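PDB 1EWQ: DNA mismatch repair protein MutS, which takes part in DNA mismatch repair by binding mismatched DNA, which it probably recognises in the first step, and has a weak ATPase activity. Local coordinates for residues A165-L170 / D192-R197; F171-A176 / W291-L296; R251-T256 / G621-I626. All blocks are in the same frame, centred on the assembly; numbering follows the deposited sequence.

Contact 1: A165-L170 / D192-R197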
loop_
_atom_site.group_PDB
_atom_site.type_symbol
_atom_site.label_atom_id
_atom_site.label_comp_id
_atom_site.label_asym_id
_atom_site.label_seq_id
_atom_site.Cartn_x
_atom_site.Cartn_y
_atom_site.Cartn_z
ATOM N N ALA C 165 24.638 7.009 -18.103
ATOM C CA ALA C 165 25.480 6.143 -17.291
ATOM C C ALA C 165 25.319 6.474 -15.813
ATOM O O ALA C 165 25.351 5.588 -14.963
ATOM C CB ALA C 165 26.936 6.282 -17.705
ATOM N N LEU C 166 25.152 7.752 -15.504
ATOM C CA LEU C 166 24.964 8.144 -14.114
ATOM C C LEU C 166 23.720 7.436 -13.602
ATOM O O LEU C 166 23.780 6.694 -12.626
ATOM C CB LEU C 166 24.768 9.654 -13.984
ATOM C CG LEU C 166 24.204 10.073 -12.617
ATOM C CD1 LEU C 166 25.248 9.807 -11.519
ATOM C CD2 LEU C 166 23.803 11.542 -12.657
ATOM N N TYR C 167 22.595 7.670 -14.270
ATOM C CA TYR C 167 21.346 7.048 -13.864
ATOM C C TYR C 167 21.464 5.537 -13.719
ATOM O O TYR C 167 20.965 4.980 -12.742
ATOM C CB TYR C 167 20.218 7.405 -14.837
ATOM C CG TYR C 167 19.763 8.856 -14.738
ATOM C CD1 TYR C 167 20.271 9.704 -13.748
ATOM C CD2 TYR C 167 18.832 9.377 -15.632
ATOM C CE1 TYR C 167 19.866 11.046 -13.656
ATOM C CE2 TYR C 167 18.419 10.708 -15.551
ATOM C CZ TYR C 167 18.940 11.536 -14.561
ATOM O OH TYR C 167 18.547 12.855 -14.501
ATOM N N ASP C 168 22.126 4.870 -14.663
ATOM C CA ASP C 168 22.276 3.422 -14.553
ATOM C C ASP C 168 23.092 3.020 -13.335
ATOM O O ASP C 168 22.765 2.047 -12.664
ATOM C CB ASP C 168 22.933 2.823 -15.798
ATOM C CG ASP C 168 21.976 2.685 -16.955
ATOM O OD1 ASP C 168 20.761 2.535 -16.716
ATOM O OD2 ASP C 168 22.445 2.707 -18.107
ATOM N N GLU C 169 24.162 3.760 -13.057
ATOM C CA GLU C 169 24.999 3.447 -11.907
ATOM C C GLU C 169 24.193 3.615 -10.640
ATOM O O GLU C 169 24.325 2.837 -9.702
ATOM C CB GLU C 169 26.226 4.364 -11.831
ATOM C CG GLU C 169 27.499 3.760 -12.362
ATOM C CD GLU C 169 27.800 2.379 -11.795
ATOM O OE1 GLU C 169 28.101 2.245 -10.596
ATOM O OE2 GLU C 169 27.731 1.419 -12.571
ATOM N N LEU C 170 23.359 4.644 -10.623
ATOM C CA LEU C 170 22.525 4.933 -9.464
ATOM C C LEU C 170 21.502 3.812 -9.272
ATOM O O LEU C 170 21.346 3.286 -8.170
ATOM C CB LEU C 170 21.820 6.288 -9.655
ATOM C CG LEU C 170 21.050 6.963 -8.501
ATOM C CD1 LEU C 170 19.924 6.069 -8.052
ATOM C CD2 LEU C 170 21.979 7.252 -7.348
ATOM N N ASP C 192 12.876 17.247 -12.345
ATOM C CA ASP C 192 11.659 16.546 -12.729
ATOM C C ASP C 192 11.989 15.195 -13.346
ATOM O O ASP C 192 11.369 14.187 -13.008
ATOM C CB ASP C 192 10.848 17.390 -13.716
ATOM C CG ASP C 192 10.089 18.509 -13.028
ATOM O OD1 ASP C 192 9.176 18.206 -12.224
ATOM O OD2 ASP C 192 10.412 19.690 -13.284
ATOM N N GLU C 193 12.964 15.177 -14.253
ATOM C CA GLU C 193 13.372 13.934 -14.895
ATOM C C GLU C 193 13.823 12.959 -13.819
ATOM O O GLU C 193 13.448 11.790 -13.832
ATOM C CB GLU C 193 14.532 14.166 -15.864
ATOM C CG GLU C 193 14.868 12.939 -16.707
ATOM C CD GLU C 193 16.140 13.101 -17.523
ATOM O OE1 GLU C 193 16.252 12.445 -18.582
ATOM O OE2 GLU C 193 17.036 13.867 -17.104
ATOM N N PHE C 194 14.626 13.460 -12.883
ATOM C CA PHE C 194 15.139 12.638 -11.797
ATOM C C PHE C 194 14.026 12.110 -10.905
ATOM O O PHE C 194 13.977 10.919 -10.605
ATOM C CB PHE C 194 16.119 13.428 -10.932
ATOM C CG PHE C 194 16.818 12.588 -9.908
ATOM C CD1 PHE C 194 18.011 11.949 -10.213
ATOM C CD2 PHE C 194 16.248 12.377 -8.657
ATOM C CE1 PHE C 194 18.627 11.109 -9.289
ATOM C CE2 PHE C 194 16.855 11.536 -7.726
ATOM C CZ PHE C 194 18.046 10.901 -8.042
ATOM N N ARG C 195 13.142 13.003 -10.472
ATOM C CA ARG C 195 12.041 12.615 -9.599
ATOM C C ARG C 195 11.161 11.535 -10.210
ATOM O O ARG C 195 10.712 10.624 -9.515
ATOM C CB ARG C 195 11.170 13.827 -9.242
ATOM C CG ARG C 195 11.680 14.664 -8.076
ATOM C CD ARG C 195 10.503 15.315 -7.344
ATOM N NE ARG C 195 10.897 15.947 -6.085
ATOM C CZ ARG C 195 11.326 17.202 -5.972
ATOM N NH1 ARG C 195 11.418 17.979 -7.047
ATOM N NH2 ARG C 195 11.671 17.683 -4.785
ATOM N N LYS C 196 10.909 11.638 -11.509
ATOM C CA LYS C 196 10.069 10.655 -12.178
ATOM C C LYS C 196 10.732 9.288 -12.229
ATOM O O LYS C 196 10.099 8.272 -11.943
ATOM C CB LYS C 196 9.719 11.116 -13.595
ATOM C CG LYS C 196 8.250 11.487 -13.761
ATOM C CD LYS C 196 7.835 12.593 -12.787
ATOM C CE LYS C 196 6.322 12.809 -12.774
ATOM N NZ LYS C 196 5.778 13.226 -14.103
ATOM N N ARG C 197 12.014 9.264 -12.571
ATOM C CA ARG C 197 12.730 8.005 -12.670
ATOM C C ARG C 197 13.131 7.443 -11.311
ATOM O O ARG C 197 13.126 6.230 -11.116
ATOM C CB ARG C 197 13.955 8.178 -13.571
ATOM C CG ARG C 197 14.729 6.899 -13.791
ATOM C CD ARG C 197 15.625 6.990 -15.012
ATOM N NE ARG C 197 16.561 5.873 -15.056
ATOM C CZ ARG C 197 17.453 5.681 -16.018
ATOM N NH1 ARG C 197 17.527 6.534 -17.031
ATOM N NH2 ARG C 197 18.291 4.653 -15.954
#

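Contact 2: F171-A176 / W291-L296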
loop_
_atom_site.group_PDB
_atom_site.type_symbol
_atom_site.label_atom_id
_atom_site.label_comp_id
_atom_site.label_asym_id
_atom_site.label_seq_id
_atom_site.Cartn_x
_atom_site.Cartn_y
_atom_site.Cartn_z
ATOM N N PHE C 171 20.827 3.423 -10.349
ATOM C CA PHE C 171 19.819 2.375 -10.254
ATOM C C PHE C 171 20.335 1.023 -9.750
ATOM O O PHE C 171 19.707 0.402 -8.895
ATOM C CB PHE C 171 19.141 2.152 -11.594
ATOM C CG PHE C 171 18.015 1.185 -11.524
ATOM C CD1 PHE C 171 16.748 1.610 -11.146
ATOM C CD2 PHE C 171 18.225 -0.165 -11.777
ATOM C CE1 PHE C 171 15.709 0.706 -11.018
ATOM C CE2 PHE C 171 17.182 -1.082 -11.649
ATOM C CZ PHE C 171 15.927 -0.647 -11.270
ATOM N N ARG C 172 21.461 0.555 -10.278
ATOM C CA ARG C 172 21.980 -0.732 -9.828
ATOM C C ARG C 172 22.275 -0.742 -8.320
ATOM O O ARG C 172 22.370 -1.804 -7.721
ATOM C CB ARG C 172 23.236 -1.144 -10.631
ATOM C CG ARG C 172 24.147 0.003 -11.035
ATOM C CD ARG C 172 25.569 -0.403 -11.484
ATOM N NE ARG C 172 25.683 -1.694 -12.170
ATOM C CZ ARG C 172 26.637 -1.979 -13.060
ATOM N NH1 ARG C 172 27.542 -1.054 -13.377
ATOM N NH2 ARG C 172 26.715 -3.187 -13.617
ATOM N N HIS C 173 22.411 0.430 -7.704
ATOM C CA HIS C 173 22.683 0.488 -6.267
ATOM C C HIS C 173 21.429 0.663 -5.432
ATOM O O HIS C 173 21.458 0.448 -4.227
ATOM C CB HIS C 173 23.657 1.618 -5.941
ATOM C CG HIS C 173 25.055 1.364 -6.414
ATOM N ND1 HIS C 173 25.985 0.678 -5.661
ATOM C CD2 HIS C 173 25.668 1.671 -7.579
ATOM C CE1 HIS C 173 27.109 0.574 -6.345
ATOM N NE2 HIS C 173 26.943 1.169 -7.513
ATOM N N ARG C 174 20.331 1.049 -6.076
ATOM C CA ARG C 174 19.071 1.261 -5.387
ATOM C C ARG C 174 19.275 1.975 -4.048
ATOM O O ARG C 174 18.988 1.424 -2.978
ATOM C CB ARG C 174 18.350 -0.083 -5.189
ATOM C CG ARG C 174 17.797 -0.698 -6.499
ATOM C CD ARG C 174 16.713 0.194 -7.155
ATOM N NE ARG C 174 17.211 1.544 -7.405
ATOM C CZ ARG C 174 16.460 2.608 -7.686
ATOM N NH1 ARG C 174 15.133 2.508 -7.773
ATOM N NH2 ARG C 174 17.039 3.789 -7.849
ATOM N N PRO C 175 19.772 3.222 -4.092
ATOM C CA PRO C 175 20.018 4.018 -2.886
ATOM C C PRO C 175 18.711 4.223 -2.143
ATOM O O PRO C 175 17.647 4.187 -2.749
ATOM C CB PRO C 175 20.561 5.324 -3.442
ATOM C CG PRO C 175 19.780 5.465 -4.715
ATOM C CD PRO C 175 19.853 4.065 -5.297
ATOM N N ALA C 176 18.787 4.435 -0.838
ATOM C CA ALA C 176 17.584 4.643 -0.047
ATOM C C ALA C 176 17.317 6.136 0.115
ATOM O O ALA C 176 16.204 6.551 0.444
ATOM C CB ALA C 176 17.738 3.976 1.330
ATOM N N TRP C 291 28.166 -8.715 -6.094
ATOM C CA TRP C 291 28.704 -9.456 -7.230
ATOM C C TRP C 291 27.713 -9.407 -8.387
ATOM O O TRP C 291 28.104 -9.238 -9.534
ATOM C CB TRP C 291 28.994 -10.915 -6.842
ATOM C CG TRP C 291 30.216 -11.085 -5.955
ATOM C CD1 TRP C 291 30.983 -10.093 -5.409
ATOM C CD2 TRP C 291 30.797 -12.323 -5.526
ATOM N NE1 TRP C 291 32.007 -10.637 -4.667
ATOM C CE2 TRP C 291 31.915 -12.004 -4.721
ATOM C CE3 TRP C 291 30.481 -13.675 -5.747
ATOM C CZ2 TRP C 291 32.720 -12.986 -4.133
ATOM C CZ3 TRP C 291 31.286 -14.655 -5.163
ATOM C CH2 TRP C 291 32.392 -14.301 -4.365
ATOM N N LEU C 292 26.430 -9.560 -8.083
ATOM C CA LEU C 292 25.411 -9.490 -9.125
ATOM C C LEU C 292 25.321 -8.066 -9.693
ATOM O O LEU C 292 25.089 -7.885 -10.883
ATOM C CB LEU C 292 24.047 -9.917 -8.570
ATOM C CG LEU C 292 23.776 -11.422 -8.461
ATOM C CD1 LEU C 292 22.494 -11.651 -7.665
ATOM C CD2 LEU C 292 23.649 -12.035 -9.851
ATOM N N ARG C 293 25.507 -7.060 -8.840
ATOM C CA ARG C 293 25.439 -5.663 -9.287
ATOM C C ARG C 293 26.513 -5.388 -10.354
ATOM O O ARG C 293 26.268 -4.684 -11.332
ATOM C CB ARG C 293 25.654 -4.700 -8.099
ATOM C CG ARG C 293 24.836 -3.421 -8.166
ATOM C CD ARG C 293 25.431 -2.278 -7.340
ATOM N NE ARG C 293 25.772 -2.644 -5.965
ATOM C CZ ARG C 293 24.918 -3.158 -5.093
ATOM N NH1 ARG C 293 23.662 -3.378 -5.458
ATOM N NH2 ARG C 293 25.312 -3.425 -3.855
ATOM N N HIS C 294 27.704 -5.945 -10.148
ATOM C CA HIS C 294 28.824 -5.756 -11.072
ATOM C C HIS C 294 29.520 -7.065 -11.433
ATOM O O HIS C 294 30.521 -7.428 -10.813
ATOM C CB HIS C 294 29.858 -4.811 -10.452
ATOM C CG HIS C 294 29.347 -3.425 -10.217
ATOM N ND1 HIS C 294 29.406 -2.436 -11.176
ATOM C CD2 HIS C 294 28.739 -2.874 -9.146
ATOM C CE1 HIS C 294 28.853 -1.334 -10.704
ATOM N NE2 HIS C 294 28.440 -1.575 -9.473
ATOM N N PRO C 295 28.990 -7.800 -12.427
ATOM C CA PRO C 295 29.618 -9.065 -12.834
ATOM C C PRO C 295 31.018 -8.745 -13.357
ATOM O O PRO C 295 31.239 -7.675 -13.926
ATOM C CB PRO C 295 28.698 -9.583 -13.950
ATOM C CG PRO C 295 27.349 -8.952 -13.608
ATOM C CD PRO C 295 27.730 -7.561 -13.157
ATOM N N LEU C 296 31.950 -9.675 -13.180
ATOM C CA LEU C 296 33.337 -9.491 -13.615
ATOM C C LEU C 296 33.569 -9.724 -15.117
ATOM O O LEU C 296 32.771 -10.359 -15.796
ATOM C CB LEU C 296 34.256 -10.438 -12.823
ATOM C CG LEU C 296 34.090 -10.515 -11.301
ATOM C CD1 LEU C 296 35.098 -11.516 -10.738
ATOM C CD2 LEU C 296 34.291 -9.142 -10.665
#

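Contact 3: R251-T256 / G621-I626. With EDO (1,2-ethanediol), chain G.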
loop_
_atom_site.group_PDB
_atom_site.type_symbol
_atom_site.label_atom_id
_atom_site.label_comp_id
_atom_site.label_asym_id
_atom_site.label_seq_id
_atom_site.Cartn_x
_atom_site.Cartn_y
_atom_site.Cartn_z
ATOM N N ARG C 251 28.414 -4.229 -17.913
ATOM C CA ARG C 251 27.407 -3.179 -17.885
ATOM C C ARG C 251 26.012 -3.810 -17.757
ATOM O O ARG C 251 25.670 -4.735 -18.505
ATOM C CB ARG C 251 27.465 -2.366 -19.179
ATOM C CG ARG C 251 28.793 -1.671 -19.456
ATOM C CD ARG C 251 28.938 -0.455 -18.570
ATOM N NE ARG C 251 30.088 0.367 -18.930
ATOM C CZ ARG C 251 30.274 1.617 -18.506
ATOM N NH1 ARG C 251 29.386 2.200 -17.704
ATOM N NH2 ARG C 251 31.353 2.282 -18.892
ATOM N N LEU C 252 25.216 -3.300 -16.818
ATOM C CA LEU C 252 23.845 -3.768 -16.604
ATOM C C LEU C 252 22.890 -2.572 -16.492
ATOM O O LEU C 252 22.513 -2.162 -15.395
ATOM C CB LEU C 252 23.749 -4.616 -15.334
ATOM C CG LEU C 252 24.450 -5.977 -15.341
ATOM C CD1 LEU C 252 24.344 -6.596 -13.951
ATOM C CD2 LEU C 252 23.827 -6.886 -16.381
ATOM N N PRO C 253 22.502 -1.990 -17.634
ATOM C CA PRO C 253 21.590 -0.842 -17.637
ATOM C C PRO C 253 20.335 -1.129 -16.819
ATOM O O PRO C 253 19.984 -2.287 -16.591
ATOM C CB PRO C 253 21.267 -0.661 -19.122
ATOM C CG PRO C 253 22.521 -1.096 -19.790
ATOM C CD PRO C 253 22.910 -2.342 -19.005
ATOM N N GLU C 254 19.662 -0.070 -16.380
ATOM C CA GLU C 254 18.432 -0.223 -15.618
ATOM C C GLU C 254 17.401 -1.034 -16.408
ATOM O O GLU C 254 16.731 -1.908 -15.859
ATOM C CB GLU C 254 17.833 1.147 -15.280
ATOM C CG GLU C 254 16.536 1.054 -14.470
ATOM C CD GLU C 254 15.945 2.420 -14.142
ATOM O OE1 GLU C 254 16.728 3.368 -13.888
ATOM O OE2 GLU C 254 14.696 2.531 -14.122
ATOM N N ALA C 255 17.273 -0.740 -17.696
ATOM C CA ALA C 255 16.309 -1.448 -18.536
ATOM C C ALA C 255 16.536 -2.955 -18.471
ATOM O O ALA C 255 15.590 -3.737 -18.404
ATOM C CB ALA C 255 16.420 -0.962 -19.978
ATOM N N THR C 256 17.804 -3.344 -18.483
ATOM C CA THR C 256 18.195 -4.747 -18.427
ATOM C C THR C 256 17.898 -5.372 -17.068
ATOM O O THR C 256 17.305 -6.448 -16.987
ATOM C CB THR C 256 19.699 -4.898 -18.718
ATOM O OG1 THR C 256 19.954 -4.540 -20.079
ATOM C CG2 THR C 256 20.161 -6.323 -18.456
ATOM N N GLY C 621 28.701 -6.425 -21.455
ATOM C CA GLY C 621 27.417 -5.882 -21.044
ATOM C C GLY C 621 26.242 -6.602 -21.679
ATOM O O GLY C 621 26.377 -7.230 -22.732
ATOM N N ILE C 622 25.092 -6.545 -21.024
ATOM C CA ILE C 622 23.888 -7.169 -21.560
ATOM C C ILE C 622 22.889 -6.049 -21.800
ATOM O O ILE C 622 22.544 -5.313 -20.873
ATOM C CB ILE C 622 23.290 -8.174 -20.579
ATOM C CG1 ILE C 622 24.273 -9.326 -20.354
ATOM C CG2 ILE C 622 21.961 -8.679 -21.112
ATOM C CD1 ILE C 622 23.886 -10.248 -19.210
ATOM N N TYR C 623 22.439 -5.916 -23.046
ATOM C CA TYR C 623 21.496 -4.863 -23.415
ATOM C C TYR C 623 20.193 -5.426 -23.958
ATOM O O TYR C 623 20.177 -6.105 -24.981
ATOM C CB TYR C 623 22.127 -3.931 -24.455
ATOM C CG TYR C 623 23.463 -3.378 -24.021
ATOM C CD1 TYR C 623 24.661 -3.887 -24.538
ATOM C CD2 TYR C 623 23.537 -2.366 -23.062
ATOM C CE1 TYR C 623 25.907 -3.399 -24.109
ATOM C CE2 TYR C 623 24.773 -1.876 -22.622
ATOM C CZ TYR C 623 25.953 -2.395 -23.149
ATOM O OH TYR C 623 27.163 -1.906 -22.692
ATOM N N THR C 624 19.097 -5.120 -23.271
ATOM C CA THR C 624 17.789 -5.608 -23.662
ATOM C C THR C 624 16.837 -4.525 -24.163
ATOM O O THR C 624 16.957 -3.345 -23.817
ATOM C CB THR C 624 17.092 -6.323 -22.477
ATOM O OG1 THR C 624 16.829 -5.377 -21.431
ATOM C CG2 THR C 624 17.973 -7.441 -21.928
ATOM N N ARG C 625 15.889 -4.971 -24.979
ATOM C CA ARG C 625 14.825 -4.149 -25.539
ATOM C C ARG C 625 13.686 -5.179 -25.600
ATOM O O ARG C 625 13.345 -5.689 -26.667
ATOM C CB ARG C 625 15.203 -3.650 -26.943
ATOM C CG ARG C 625 14.390 -2.447 -27.462
ATOM C CD ARG C 625 12.882 -2.685 -27.457
ATOM N NE ARG C 625 12.300 -2.537 -26.122
ATOM C CZ ARG C 625 11.138 -3.074 -25.744
ATOM N NH1 ARG C 625 10.425 -3.805 -26.591
ATOM N NH2 ARG C 625 10.683 -2.870 -24.514
ATOM N N ILE C 626 13.131 -5.499 -24.429
ATOM C CA ILE C 626 12.075 -6.510 -24.289
ATOM C C ILE C 626 10.821 -6.018 -23.581
ATOM O O ILE C 626 10.902 -5.285 -22.597
ATOM C CB ILE C 626 12.595 -7.738 -23.489
ATOM C CG1 ILE C 626 13.827 -8.337 -24.164
ATOM C CG2 ILE C 626 11.508 -8.799 -23.388
ATOM C CD1 ILE C 626 14.589 -9.326 -23.276
HETATM C C1 EDO G . 25.912 -0.245 -16.543
HETATM O O1 EDO G . 25.790 0.717 -17.618
HETATM C C2 EDO G . 25.384 0.337 -15.260
HETATM O O2 EDO G . 24.530 -0.607 -14.640
HETATM O O HOH W 1 19.133 -2.623 -21.956
#

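Contact 1: A165-L170 / D192-R197
Tyr167 reaches across from helix 163-173 and sets its ring among three side chains of helix 188-197, Glu193, Phe194 and Arg197. The helix segments run at 31° to one another with their axes 12.4 Å apart, a distance that calls for long side chains, and an aromatic ring with a polar tip suits it. The phenol OH donates to Glu193 OE2 over 3.2 Å, coming from well above the carboxylate plane, while the carboxylate itself sits at the edge of the tyrosine ring. Lys163 forms a salt bridge with the same OE2, so this oxygen is shared between a hydroxyl and a cation. Lower on the ring, Tyr167 CE1 meets the edge of the Phe194 ring at CD1, 4.0 Å away, an apolar touch on the buried side.

Arg197 comes in differently. Its CG is anti to the backbone N (chi1 -177°) and the chain stays extended to NE, which carries the guanidinium right up to the root of Tyr167. There Tyr167 CB lies 3.4 Å over the centre of the guanidinium plane, whereas NH1 reaches the ring edge at Tyr167 CD2, 3.4 Å off. NH2 forms a salt bridge with Asp168 OD1 at 3.3 Å, its hydrogen bond weak and bent. Both polar groups have stronger partners in Glu254, whose OE1 pairs with Arg197 NE and whose backbone N binds Asp168 OD1.

Both helices pack on the sheet of MutS domain II, an RNase H-like arrangement of strands. Leu166 and Leu170 rest on strands 134-139 and 143-149, Phe194 joins them on Ile137, and helix 188-197 is the second of two helices in the crossover from strand 177-180 to the parallel strand 201-203.

Contact 2: F171-A176 / W291-L296
Two helices meet by their C-terminal ends, with Arg172 and Arg293 nearest, their CA atoms 6.0 Å apart; Arg293 directly precedes His294, and Arg172 lies two residues before Arg174, the points at which the chains leave helical conformation, Arg174 with positive phi. Arg293 NH1 donates to Arg172 O over 3.0 Å, with an N-H...O angle of 149°, and Arg172 NH2 comes within 2.8 Å of Arg293 O. A bend at chi3 (-50°) folds the Arg293 chain back so that its guanidinium can reach Arg172 O. The same fold lays Arg293 CD over the face of the His173 ring, 3.5 Å from the centroid and nearly on its normal, a CH-pi contact. Arginine suits this place because its methylenes can cover a ring while its nitrogens turn to oxygen.

Where the two chains pass, Arg172 CB packs against Arg293 CG at 3.7 Å. The His294 ring lies against one face of the Arg172 guanidinium, the two planes far from parallel, and also nears the His173 ring, whose centroid is 5.6 Å from its own at an oblique tilt. His173 is held from further sides: it stacks with Phe147 and meets Tyr133 edge-to-face.

All four residues are buried, so their polar groups need partners within the protein. Arg172 NH1 forms a salt bridge with Glu169 OE2 and NH2 bonds to Met250 O, while the NE atoms of the two arginines stay 6.3 Å apart. The Glu169 carboxylate probably offsets the charge of Arg172, and the partly negative C-terminal end of helix 163-173, which supplies the carbonyl of Arg172, probably helps to hold that of Arg293, making this a polar join between MutS domains II and III.

Contact 3: R251-T256 / G621-I626
Thr256 and Ile622 form the tight heart of this contact, where the first turn of helix 254-259 meets the edge of strand 621-625. With OG1 beside its own backbone N (chi1 -67°), Thr256 donates to Ile622 O at 2.8 Å, approaching from above the carbonyl plane. Thr624 N returns a weak bond to the same OG1, and a water donates to OG1 and accepts from Thr624 N, so OG1 takes part in three hydrogen bonds, one of them weak. A valine here, lacking the hydroxyl, would probably leave Ile622 O without this donor and take from the water and Thr624 N the oxygen they share.

Further along, Ile622 N bonds to Arg251 O at 3.2 Å, almost straight, and a single beta bridge pairs Arg251 with Gly621. Glycine fits here because a CB would collide with Arg251 CB and Tyr623 OH. Pro253, at the N-cap position, packs its CG on Tyr623 CD2 at 3.7 Å.

The other side is looser. Arg251 lays CB and CG 3.6 Å from Tyr623 OH, but its guanidinium leads away from the strand; exposed Ala255 adds little. An ethanediol, probably from the crystallisation liquor, occupies this margin and donates to Leu252 O.

Strand 621-625 is the outermost of its sheet in MutS domain V, bonded on its other edge to strand 657-662, while helix 638-652 covers Tyr623. Behind the loop, Leu252 and Pro253 lean on Arg172 and Asp168, respectively, of helix 163-173.

Contacts 1 and 2 share helix 163-173, the first along its flank within domain II, the second at its C-terminal end against domain III; contact 3 joins residues 251-256, a loop and the start of helix 254-259, to an edge strand of the domain V sheet. Contact 1, partly buried, combines two aromatic rings with a tyrosine-carboxylate hydrogen bond and a salt bridge; contact 2, wholly buried, is rich in arginine and histidine; contact 3, mostly buried, relies on backbone and hydroxyl hydrogen bonds, the strand offering its backbone groups. Glu254 ties contact 3 to contact 1 through charge, whereas Leu252 meets contact 2 by packing. Together they join parts of domains II, III and V close to helix 163-173.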